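Local coordinates for Ctr9 protein (Myceliophthora thermophila, PDB 6AF0), which probably binds RNA polymerase II complexes and is represented here by an elongated helical part that carries tetratricopeptide repeats, at residues L618-L623 with R649-W654; L576-P581 with E602-R607; L549-F554 with R586-E591. All blocks are in the same frame, centred on the assembly; numbering follows the deposited sequence.

Interaction 1 of 3, residues L618-L623 with R649-W654; sequences LAYIKL and RGLYGW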
loop_
_atom_site.group_PDB
_atom_site.type_symbol
_atom_site.label_atom_id
_atom_site.label_comp_id
_atom_site.label_asym_id
_atom_site.label_seq_id
_atom_site.Cartn_x
_atom_site.Cartn_y
_atom_site.Cartn_z
ATOM N N LEU A 618 -35.117 -20.969 -7.459
ATOM C CA LEU A 618 -36.085 -22.059 -7.480
ATOM C C LEU A 618 -36.772 -22.092 -8.831
ATOM O O LEU A 618 -36.889 -23.131 -9.437
ATOM C CB LEU A 618 -37.106 -21.939 -6.344
ATOM C CG LEU A 618 -36.653 -22.514 -4.995
ATOM C CD1 LEU A 618 -37.655 -22.158 -3.913
ATOM C CD2 LEU A 618 -36.439 -24.026 -5.037
ATOM N N ALA A 619 -37.172 -20.931 -9.322
ATOM C CA ALA A 619 -37.922 -20.850 -10.570
ATOM C C ALA A 619 -37.069 -21.236 -11.782
ATOM O O ALA A 619 -37.587 -21.741 -12.793
ATOM C CB ALA A 619 -38.496 -19.458 -10.743
ATOM N N TYR A 620 -35.765 -21.008 -11.682
ATOM C CA TYR A 620 -34.874 -21.409 -12.750
ATOM C C TYR A 620 -34.704 -22.934 -12.656
ATOM O O TYR A 620 -34.843 -23.651 -13.668
ATOM C CB TYR A 620 -33.536 -20.655 -12.681
ATOM C CG TYR A 620 -32.473 -21.277 -13.549
ATOM C CD1 TYR A 620 -32.531 -21.168 -14.937
ATOM C CD2 TYR A 620 -31.449 -22.026 -12.986
ATOM C CE1 TYR A 620 -31.568 -21.769 -15.738
ATOM C CE2 TYR A 620 -30.486 -22.624 -13.769
ATOM C CZ TYR A 620 -30.539 -22.498 -15.138
ATOM O OH TYR A 620 -29.555 -23.118 -15.883
ATOM N N ILE A 621 -34.419 -23.421 -11.441
ATOM C CA ILE A 621 -34.321 -24.872 -11.180
ATOM C C ILE A 621 -35.553 -25.561 -11.800
ATOM O O ILE A 621 -35.476 -26.634 -12.418
ATOM C CB ILE A 621 -34.252 -25.181 -9.659
ATOM C CG1 ILE A 621 -32.844 -24.963 -9.088
ATOM C CG2 ILE A 621 -34.676 -26.611 -9.382
ATOM C CD1 ILE A 621 -32.768 -25.088 -7.578
ATOM N N LYS A 622 -36.693 -24.907 -11.611
ATOM C CA LYS A 622 -37.969 -25.336 -12.186
ATOM C C LYS A 622 -38.045 -25.187 -13.694
ATOM O O LYS A 622 -38.547 -26.079 -14.383
ATOM C CB LYS A 622 -39.106 -24.515 -11.591
ATOM C CG LYS A 622 -39.378 -24.819 -10.139
ATOM C CD LYS A 622 -40.182 -26.095 -10.005
ATOM C CE LYS A 622 -40.337 -26.492 -8.541
ATOM N NZ LYS A 622 -39.930 -27.906 -8.350
ATOM N N LEU A 623 -37.588 -24.051 -14.208
ATOM C CA LEU A 623 -37.642 -23.850 -15.638
ATOM C C LEU A 623 -36.887 -24.941 -16.383
ATOM O O LEU A 623 -37.340 -25.345 -17.440
ATOM C CB LEU A 623 -37.164 -22.453 -16.053
ATOM C CG LEU A 623 -38.292 -21.545 -16.540
ATOM C CD1 LEU A 623 -37.763 -20.214 -17.060
ATOM C CD2 LEU A 623 -39.066 -22.237 -17.651
ATOM N N ARG A 649 -36.466 -10.113 -13.291
ATOM C CA ARG A 649 -36.838 -9.617 -14.576
ATOM C C ARG A 649 -36.040 -10.403 -15.602
ATOM O O ARG A 649 -36.610 -11.160 -16.394
ATOM C CB ARG A 649 -36.558 -8.123 -14.666
ATOM C CG ARG A 649 -37.404 -7.257 -13.746
ATOM C CD ARG A 649 -38.819 -7.040 -14.252
ATOM N NE ARG A 649 -38.924 -5.949 -15.218
ATOM C CZ ARG A 649 -40.019 -5.688 -15.929
ATOM N NH1 ARG A 649 -41.116 -6.419 -15.781
ATOM N NH2 ARG A 649 -40.027 -4.691 -16.794
ATOM N N GLY A 650 -34.718 -10.270 -15.531
ATOM C CA GLY A 650 -33.815 -10.919 -16.481
ATOM C C GLY A 650 -34.208 -12.356 -16.755
ATOM O O GLY A 650 -34.248 -12.783 -17.916
ATOM N N LEU A 651 -34.512 -13.089 -15.682
ATOM C CA LEU A 651 -34.908 -14.486 -15.787
ATOM C C LEU A 651 -36.161 -14.653 -16.649
ATOM O O LEU A 651 -36.239 -15.525 -17.524
ATOM C CB LEU A 651 -35.142 -15.093 -14.405
ATOM C CG LEU A 651 -35.602 -16.557 -14.489
ATOM C CD1 LEU A 651 -34.600 -17.442 -15.215
ATOM C CD2 LEU A 651 -35.876 -17.129 -13.109
ATOM N N TYR A 652 -37.138 -13.804 -16.388
ATOM C CA TYR A 652 -38.371 -13.815 -17.164
ATOM C C TYR A 652 -38.094 -13.517 -18.631
ATOM O O TYR A 652 -38.638 -14.165 -19.506
ATOM C CB TYR A 652 -39.388 -12.808 -16.605
ATOM C CG TYR A 652 -40.800 -13.010 -17.141
ATOM C CD1 TYR A 652 -41.549 -14.129 -16.787
ATOM C CD2 TYR A 652 -41.380 -12.080 -18.005
ATOM C CE1 TYR A 652 -42.831 -14.316 -17.273
ATOM C CE2 TYR A 652 -42.657 -12.264 -18.508
ATOM C CZ TYR A 652 -43.382 -13.380 -18.140
ATOM O OH TYR A 652 -44.661 -13.546 -18.636
ATOM N N GLY A 653 -37.252 -12.533 -18.894
ATOM C CA GLY A 653 -36.846 -12.246 -20.257
ATOM C C GLY A 653 -36.127 -13.424 -20.903
ATOM O O GLY A 653 -36.351 -13.734 -22.078
ATOM N N TRP A 654 -35.260 -14.077 -20.132
ATOM C CA TRP A 654 -34.560 -15.261 -20.600
ATOM C C TRP A 654 -35.546 -16.335 -20.989
ATOM O O TRP A 654 -35.381 -16.989 -22.002
ATOM C CB TRP A 654 -33.665 -15.803 -19.509
ATOM C CG TRP A 654 -32.970 -17.070 -19.864
ATOM C CD1 TRP A 654 -31.824 -17.200 -20.578
ATOM C CD2 TRP A 654 -33.366 -18.386 -19.490
ATOM N NE1 TRP A 654 -31.484 -18.522 -20.686
ATOM C CE2 TRP A 654 -32.415 -19.277 -20.025
ATOM C CE3 TRP A 654 -34.434 -18.901 -18.757
ATOM C CZ2 TRP A 654 -32.493 -20.657 -19.848
ATOM C CZ3 TRP A 654 -34.503 -20.284 -18.569
ATOM C CH2 TRP A 654 -33.539 -21.138 -19.115
#

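Interaction 2 of 3, residues L576-P581 with E602-R607; sequences LLTTIP and EQLLSR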
loop_
_atom_site.group_PDB
_atom_site.type_symbol
_atom_site.label_atom_id
_atom_site.label_comp_id
_atom_site.label_asym_id
_atom_site.label_seq_id
_atom_site.Cartn_x
_atom_site.Cartn_y
_atom_site.Cartn_z
ATOM N N LEU A 576 -27.388 -13.216 8.556
ATOM C CA LEU A 576 -26.412 -14.203 8.107
ATOM C C LEU A 576 -27.047 -15.581 7.884
ATOM O O LEU A 576 -26.582 -16.373 7.052
ATOM C CB LEU A 576 -25.278 -14.319 9.126
ATOM C CG LEU A 576 -24.139 -13.307 8.997
ATOM C CD1 LEU A 576 -24.599 -11.851 9.029
ATOM C CD2 LEU A 576 -23.134 -13.576 10.103
ATOM N N LEU A 577 -28.101 -15.872 8.641
ATOM C CA LEU A 577 -28.837 -17.132 8.482
ATOM C C LEU A 577 -29.870 -17.076 7.351
ATOM O O LEU A 577 -30.578 -18.057 7.126
ATOM C CB LEU A 577 -29.527 -17.521 9.793
ATOM C CG LEU A 577 -28.873 -18.524 10.755
ATOM C CD1 LEU A 577 -29.041 -19.945 10.230
ATOM C CD2 LEU A 577 -27.408 -18.222 11.015
ATOM N N THR A 578 -29.988 -15.919 6.692
ATOM C CA THR A 578 -30.747 -15.797 5.441
ATOM C C THR A 578 -29.784 -15.792 4.253
ATOM O O THR A 578 -29.971 -16.539 3.297
ATOM C CB THR A 578 -31.679 -14.552 5.394
ATOM O OG1 THR A 578 -30.909 -13.343 5.401
ATOM C CG2 THR A 578 -32.664 -14.556 6.569
ATOM N N THR A 579 -28.753 -14.960 4.324
ATOM C CA THR A 579 -27.756 -14.894 3.264
ATOM C C THR A 579 -27.067 -16.251 3.068
ATOM O O THR A 579 -27.211 -16.874 2.012
ATOM C CB THR A 579 -26.711 -13.794 3.541
ATOM O OG1 THR A 579 -27.315 -12.518 3.338
ATOM C CG2 THR A 579 -25.559 -13.885 2.609
ATOM N N ILE A 580 -26.346 -16.719 4.084
ATOM C CA ILE A 580 -25.455 -17.876 3.929
ATOM C C ILE A 580 -26.157 -19.137 3.416
ATOM O O ILE A 580 -25.607 -19.818 2.554
ATOM C CB ILE A 580 -24.680 -18.205 5.210
ATOM C CG1 ILE A 580 -23.811 -17.028 5.605
ATOM C CG2 ILE A 580 -23.787 -19.423 5.001
ATOM C CD1 ILE A 580 -23.142 -17.207 6.947
ATOM N N PRO A 581 -27.359 -19.462 3.928
ATOM C CA PRO A 581 -28.056 -20.631 3.368
ATOM C C PRO A 581 -28.517 -20.492 1.916
ATOM O O PRO A 581 -28.796 -21.491 1.250
ATOM C CB PRO A 581 -29.270 -20.783 4.278
ATOM C CG PRO A 581 -28.799 -20.231 5.566
ATOM C CD PRO A 581 -28.003 -19.014 5.168
ATOM N N GLU A 602 -35.861 -23.957 0.013
ATOM C CA GLU A 602 -37.162 -24.085 0.637
ATOM C C GLU A 602 -37.147 -23.884 2.151
ATOM O O GLU A 602 -37.998 -23.183 2.674
ATOM C CB GLU A 602 -37.749 -25.450 0.317
ATOM C CG GLU A 602 -37.949 -25.669 -1.169
ATOM C CD GLU A 602 -39.102 -26.586 -1.473
ATOM O OE1 GLU A 602 -39.038 -27.787 -1.107
ATOM O OE2 GLU A 602 -40.068 -26.079 -2.085
ATOM N N GLN A 603 -36.189 -24.488 2.848
ATOM C CA GLN A 603 -36.099 -24.346 4.300
ATOM C C GLN A 603 -35.828 -22.909 4.673
ATOM O O GLN A 603 -36.421 -22.376 5.592
ATOM C CB GLN A 603 -35.000 -25.227 4.870
ATOM C CG GLN A 603 -34.909 -25.174 6.390
ATOM C CD GLN A 603 -34.076 -24.015 6.930
ATOM O OE1 GLN A 603 -33.493 -23.227 6.171
ATOM N NE2 GLN A 603 -34.012 -23.911 8.259
ATOM N N LEU A 604 -34.890 -22.300 3.967
ATOM C CA LEU A 604 -34.618 -20.867 4.091
ATOM C C LEU A 604 -35.873 -20.039 3.832
ATOM O O LEU A 604 -36.083 -19.013 4.481
ATOM C CB LEU A 604 -33.525 -20.446 3.101
ATOM C CG LEU A 604 -33.420 -18.940 2.845
ATOM C CD1 LEU A 604 -32.999 -18.219 4.119
ATOM C CD2 LEU A 604 -32.453 -18.655 1.713
ATOM N N LEU A 605 -36.669 -20.476 2.854
ATOM C CA LEU A 605 -37.925 -19.804 2.497
ATOM C C LEU A 605 -39.032 -20.027 3.533
ATOM O O LEU A 605 -39.751 -19.096 3.888
ATOM C CB LEU A 605 -38.424 -20.228 1.106
ATOM C CG LEU A 605 -37.776 -19.627 -0.156
ATOM C CD1 LEU A 605 -38.475 -20.149 -1.402
ATOM C CD2 LEU A 605 -37.778 -18.107 -0.166
ATOM N N SER A 606 -39.162 -21.252 4.028
ATOM C CA SER A 606 -40.151 -21.555 5.070
ATOM C C SER A 606 -40.004 -20.583 6.256
ATOM O O SER A 606 -40.986 -20.017 6.745
ATOM C CB SER A 606 -40.034 -23.022 5.527
ATOM O OG SER A 606 -38.933 -23.245 6.406
ATOM N N ARG A 607 -38.769 -20.381 6.691
ATOM C CA ARG A 607 -38.468 -19.423 7.732
ATOM C C ARG A 607 -38.509 -17.980 7.189
ATOM O O ARG A 607 -38.631 -17.006 7.946
ATOM C CB ARG A 607 -37.101 -19.747 8.347
ATOM C CG ARG A 607 -36.225 -18.531 8.571
ATOM C CD ARG A 607 -34.861 -18.905 9.083
ATOM N NE ARG A 607 -34.148 -17.698 9.473
ATOM C CZ ARG A 607 -33.083 -17.679 10.262
ATOM N NH1 ARG A 607 -32.577 -18.808 10.756
ATOM N NH2 ARG A 607 -32.519 -16.523 10.563
#

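Interaction 3 of 3, residues L549-F554 with R586-E591; sequences LATEFF and RSYEYE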
loop_
_atom_site.group_PDB
_atom_site.type_symbol
_atom_site.label_atom_id
_atom_site.label_comp_id
_atom_site.label_asym_id
_atom_site.label_seq_id
_atom_site.Cartn_x
_atom_site.Cartn_y
_atom_site.Cartn_z
ATOM N N LEU A 549 -15.742 -27.559 -2.080
ATOM C CA LEU A 549 -14.931 -26.845 -1.120
ATOM C C LEU A 549 -15.673 -25.625 -0.604
ATOM O O LEU A 549 -15.720 -25.356 0.605
ATOM C CB LEU A 549 -13.623 -26.431 -1.751
ATOM C CG LEU A 549 -12.424 -26.475 -0.790
ATOM C CD1 LEU A 549 -12.417 -27.669 0.171
ATOM C CD2 LEU A 549 -11.156 -26.480 -1.633
ATOM N N ALA A 550 -16.276 -24.912 -1.549
ATOM C CA ALA A 550 -17.189 -23.813 -1.257
ATOM C C ALA A 550 -18.332 -24.229 -0.321
ATOM O O ALA A 550 -18.571 -23.584 0.715
ATOM C CB ALA A 550 -17.745 -23.263 -2.555
ATOM N N THR A 551 -19.009 -25.321 -0.689
ATOM C CA THR A 551 -20.135 -25.880 0.085
ATOM C C THR A 551 -19.759 -26.212 1.529
ATOM O O THR A 551 -20.530 -25.960 2.461
ATOM C CB THR A 551 -20.703 -27.143 -0.605
ATOM O OG1 THR A 551 -21.423 -26.770 -1.790
ATOM C CG2 THR A 551 -21.655 -27.885 0.284
ATOM N N GLU A 552 -18.570 -26.774 1.704
ATOM C CA GLU A 552 -18.076 -27.119 3.038
ATOM C C GLU A 552 -17.821 -25.855 3.839
ATOM O O GLU A 552 -18.134 -25.785 5.039
ATOM C CB GLU A 552 -16.814 -27.973 2.937
ATOM C CG GLU A 552 -17.038 -29.216 2.082
ATOM C CD GLU A 552 -15.922 -30.230 2.160
ATOM O OE1 GLU A 552 -14.732 -29.822 2.149
ATOM O OE2 GLU A 552 -16.262 -31.441 2.215
ATOM N N PHE A 553 -17.292 -24.845 3.148
ATOM C CA PHE A 553 -17.052 -23.530 3.767
ATOM C C PHE A 553 -18.335 -22.811 4.170
ATOM O O PHE A 553 -18.404 -22.244 5.252
ATOM C CB PHE A 553 -16.194 -22.636 2.874
ATOM C CG PHE A 553 -14.738 -22.688 3.218
ATOM C CD1 PHE A 553 -13.880 -23.533 2.537
ATOM C CD2 PHE A 553 -14.230 -21.919 4.263
ATOM C CE1 PHE A 553 -12.547 -23.590 2.875
ATOM C CE2 PHE A 553 -12.885 -21.964 4.595
ATOM C CZ PHE A 553 -12.048 -22.805 3.904
ATOM N N PHE A 554 -19.348 -22.837 3.313
ATOM C CA PHE A 554 -20.651 -22.299 3.700
ATOM C C PHE A 554 -21.242 -23.017 4.903
ATOM O O PHE A 554 -21.785 -22.364 5.799
ATOM C CB PHE A 554 -21.655 -22.370 2.552
ATOM C CG PHE A 554 -21.290 -21.516 1.387
ATOM C CD1 PHE A 554 -21.009 -20.168 1.573
ATOM C CD2 PHE A 554 -21.224 -22.052 0.100
ATOM C CE1 PHE A 554 -20.655 -19.370 0.508
ATOM C CE2 PHE A 554 -20.875 -21.256 -0.971
ATOM C CZ PHE A 554 -20.596 -19.910 -0.768
ATOM N N ARG A 586 -27.149 -22.288 -3.467
ATOM C CA ARG A 586 -26.483 -21.952 -4.713
ATOM C C ARG A 586 -25.291 -22.842 -5.000
ATOM O O ARG A 586 -25.041 -23.179 -6.143
ATOM C CB ARG A 586 -26.008 -20.500 -4.673
ATOM C CG ARG A 586 -25.649 -19.937 -6.038
ATOM C CD ARG A 586 -26.883 -19.750 -6.877
ATOM N NE ARG A 586 -26.552 -19.488 -8.265
ATOM C CZ ARG A 586 -26.356 -20.422 -9.178
ATOM N NH1 ARG A 586 -26.437 -21.699 -8.857
ATOM N NH2 ARG A 586 -26.094 -20.068 -10.420
ATOM N N SER A 587 -24.546 -23.177 -3.955
ATOM C CA SER A 587 -23.365 -24.014 -4.070
ATOM C C SER A 587 -23.765 -25.430 -4.394
ATOM O O SER A 587 -23.189 -26.047 -5.286
ATOM C CB SER A 587 -22.560 -23.996 -2.773
ATOM O OG SER A 587 -21.296 -24.582 -2.984
ATOM N N TYR A 588 -24.755 -25.939 -3.669
ATOM C CA TYR A 588 -25.361 -27.258 -3.976
ATOM C C TYR A 588 -25.792 -27.318 -5.427
ATOM O O TYR A 588 -25.474 -28.222 -6.169
ATOM C CB TYR A 588 -26.598 -27.514 -3.102
ATOM C CG TYR A 588 -26.324 -27.976 -1.680
ATOM C CD1 TYR A 588 -25.294 -28.878 -1.399
ATOM C CD2 TYR A 588 -27.114 -27.542 -0.618
ATOM C CE1 TYR A 588 -25.044 -29.313 -0.103
ATOM C CE2 TYR A 588 -26.868 -27.978 0.682
ATOM C CZ TYR A 588 -25.837 -28.867 0.932
ATOM O OH TYR A 588 -25.587 -29.309 2.211
ATOM N N GLU A 589 -26.539 -26.320 -5.822
ATOM C CA GLU A 589 -26.928 -26.172 -7.201
ATOM C C GLU A 589 -25.756 -26.226 -8.191
ATOM O O GLU A 589 -25.845 -26.886 -9.233
ATOM C CB GLU A 589 -27.594 -24.827 -7.346
ATOM C CG GLU A 589 -28.830 -24.874 -8.174
ATOM C CD GLU A 589 -29.440 -23.520 -8.276
ATOM O OE1 GLU A 589 -29.517 -22.804 -7.245
ATOM O OE2 GLU A 589 -29.817 -23.179 -9.407
ATOM N N TYR A 590 -24.683 -25.490 -7.879
ATOM C CA TYR A 590 -23.471 -25.484 -8.711
ATOM C C TYR A 590 -22.961 -26.894 -8.739
ATOM O O TYR A 590 -22.611 -27.422 -9.782
ATOM C CB TYR A 590 -22.359 -24.560 -8.151
ATOM C CG TYR A 590 -22.418 -23.128 -8.638
ATOM C CD1 TYR A 590 -22.603 -22.847 -9.974
ATOM C CD2 TYR A 590 -22.299 -22.052 -7.756
ATOM C CE1 TYR A 590 -22.682 -21.550 -10.429
ATOM C CE2 TYR A 590 -22.364 -20.741 -8.205
ATOM C CZ TYR A 590 -22.560 -20.494 -9.550
ATOM O OH TYR A 590 -22.636 -19.201 -10.061
ATOM N N GLU A 591 -22.929 -27.477 -7.555
ATOM C CA GLU A 591 -22.390 -28.802 -7.338
ATOM C C GLU A 591 -23.170 -29.869 -8.057
ATOM O O GLU A 591 -22.585 -30.766 -8.628
ATOM C CB GLU A 591 -22.429 -29.115 -5.858
ATOM C CG GLU A 591 -21.323 -30.022 -5.410
ATOM C CD GLU A 591 -21.128 -29.953 -3.922
ATOM O OE1 GLU A 591 -20.648 -30.948 -3.363
ATOM O OE2 GLU A 591 -21.456 -28.913 -3.308
#

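Interaction 1 of 3, residues L618-L623 with R649-W654
Leu651 of helix 646-662 sets its two methyls against Ala619 and Tyr620 of helix 612-625: CD2 lies 4.2 Å from Ala619 CB and also faces Tyr620 N, while CD1 rests 4.2 Å from Tyr620 CB. With CG anti to the backbone N (chi1 178°), the branch points at helix 612-625, whose short axis is 11.2 Å away and nearly parallel, at 13°. One turn on, Trp654 closes the contact with the far end of its indole. The Tyr620 ring turns an edge toward the indole face in an offset edge-to-face pair, with planes at 66° and the two six-membered rings 5.7 Å between centroids; Tyr620 CE1 and Trp654 CH2 are 4.0 Å apart. Leu623 comes in at the indole's edge, in its plane, its CD1 3.6 Å from Trp654 CZ3. Helix 630-641, between the two in sequence, adds Leu638 against Ala619 and Val635 against Leu623, and a chain of another protein packs on Tyr620, Leu651 and Trp654. No hydrogen bond joins the segments, so the fit between them is set by the shape of apolar side chains and by the one aromatic pair.

Interaction 2 of 3, residues L576-P581 with E602-R607
Leu577 lies across the end of Arg607, the two side chains crossing at about a right angle, with Leu577 CG 3.7 Å from Arg607 NH1 and its CB also close to NH1 and NH2, on the same side of the guanidinium as Leu577 O. That carbonyl oxygen stands over one face of the group, 4.0 Å above the centre of the plane, where no N-H is directed at it. The arginine reaches this place with its chain extended from CG to NE, and its NH2 makes a salt bridge with Asp574, one turn before Leu577 on helix 573-591. Between the two segments the backbones come nearest at Thr578, its CA 6.5 Å from Leu604 CA. Its OG1 sits between the backbone N and the carbonyl carbon (chi1 66°) and hydrogen-bonds to Ala575 O, which leaves its carbon side to the neighbouring helix: Thr578 CB is 4.1 Å from Leu604 CD1, and that methyl also lies 3.6 Å from Thr578 O. Pro581 finishes the row, its CB 4.4 Å from Leu604 CB. As a proline it has no N-H to give to the turn before, and helix 573-591 is kinked there and at Thr578. Leu577 and Pro581 also pack on Cys561 and Leu558 of helix 547-566, respectively. The short axes are 10.0 Å apart and antiparallel, at 156°, largely within a predicted tetratricopeptide repeat. Chemically the contact has two parts: Leu604 fills the middle with aliphatic packing, while at the exposed margin Arg607 lays its flat group over Leu577 and carries its charge to Asp574, so the ion pair probably helps tether the Arg607 region to the first turn of helix 573-591.

Interaction 3 of 3, residues L549-F554 with R586-E591
Ser587 holds OG anti to its backbone N (chi1 -168°) and Thr551 holds OG1 anti to its carbonyl carbon (chi1 -72°), which turns the two hydroxyls toward each other where the segments come nearest; there Ser587 OG hydrogen-bonds to Thr551 OG1, though their modelled separation is too short to be read closely. Thr551 OG1 also lies 2.6 Å from Glu591 OE2 and near His547 O, one turn back. Thr551 CG2 leads away from this polar cluster to the Tyr588 ring, 3.7 Å from CE1, the side chains crossing at about a right angle. On the other flank Phe554 turns its edge to Ser587, its CE2 3.7 Å from Ser587 CB, and Ala550 CB lies 3.8 Å from Ser587 OG. An alanine in place of Thr551 would take away both OG1 and CG2 and would probably leave the Ser587 hydroxyl without this partner and open a gap beside Tyr588. The small Ala550, Thr551 and Ser587 are consistent with the short axes approaching to 9.1 Å, antiparallel at 160°, the close side-by-side packing of helices found in tetratricopeptide-repeat superhelices.

In the fold
The contacts come from five helices in the middle part of an elongated, almost wholly helical chain. Interactions 2 and 3 share helix 573-591: its first half meets helix 594-607 in interaction 2, and its last turns meet helix 547-566 in interaction 3, so their segments alternate along the sequence. Their centres are about 15 Å apart. Interaction 1 follows both in the chain, its centre about 20 Å from that of interaction 2 and 21 Å from that of interaction 3. It joins helices 612-625 and 646-662; Leu618 touches Leu605, and Ile621 touches Glu589. Such stacking is consistent with the superhelix expected of tetratricopeptide repeats; chains of other proteins pack at all three sites.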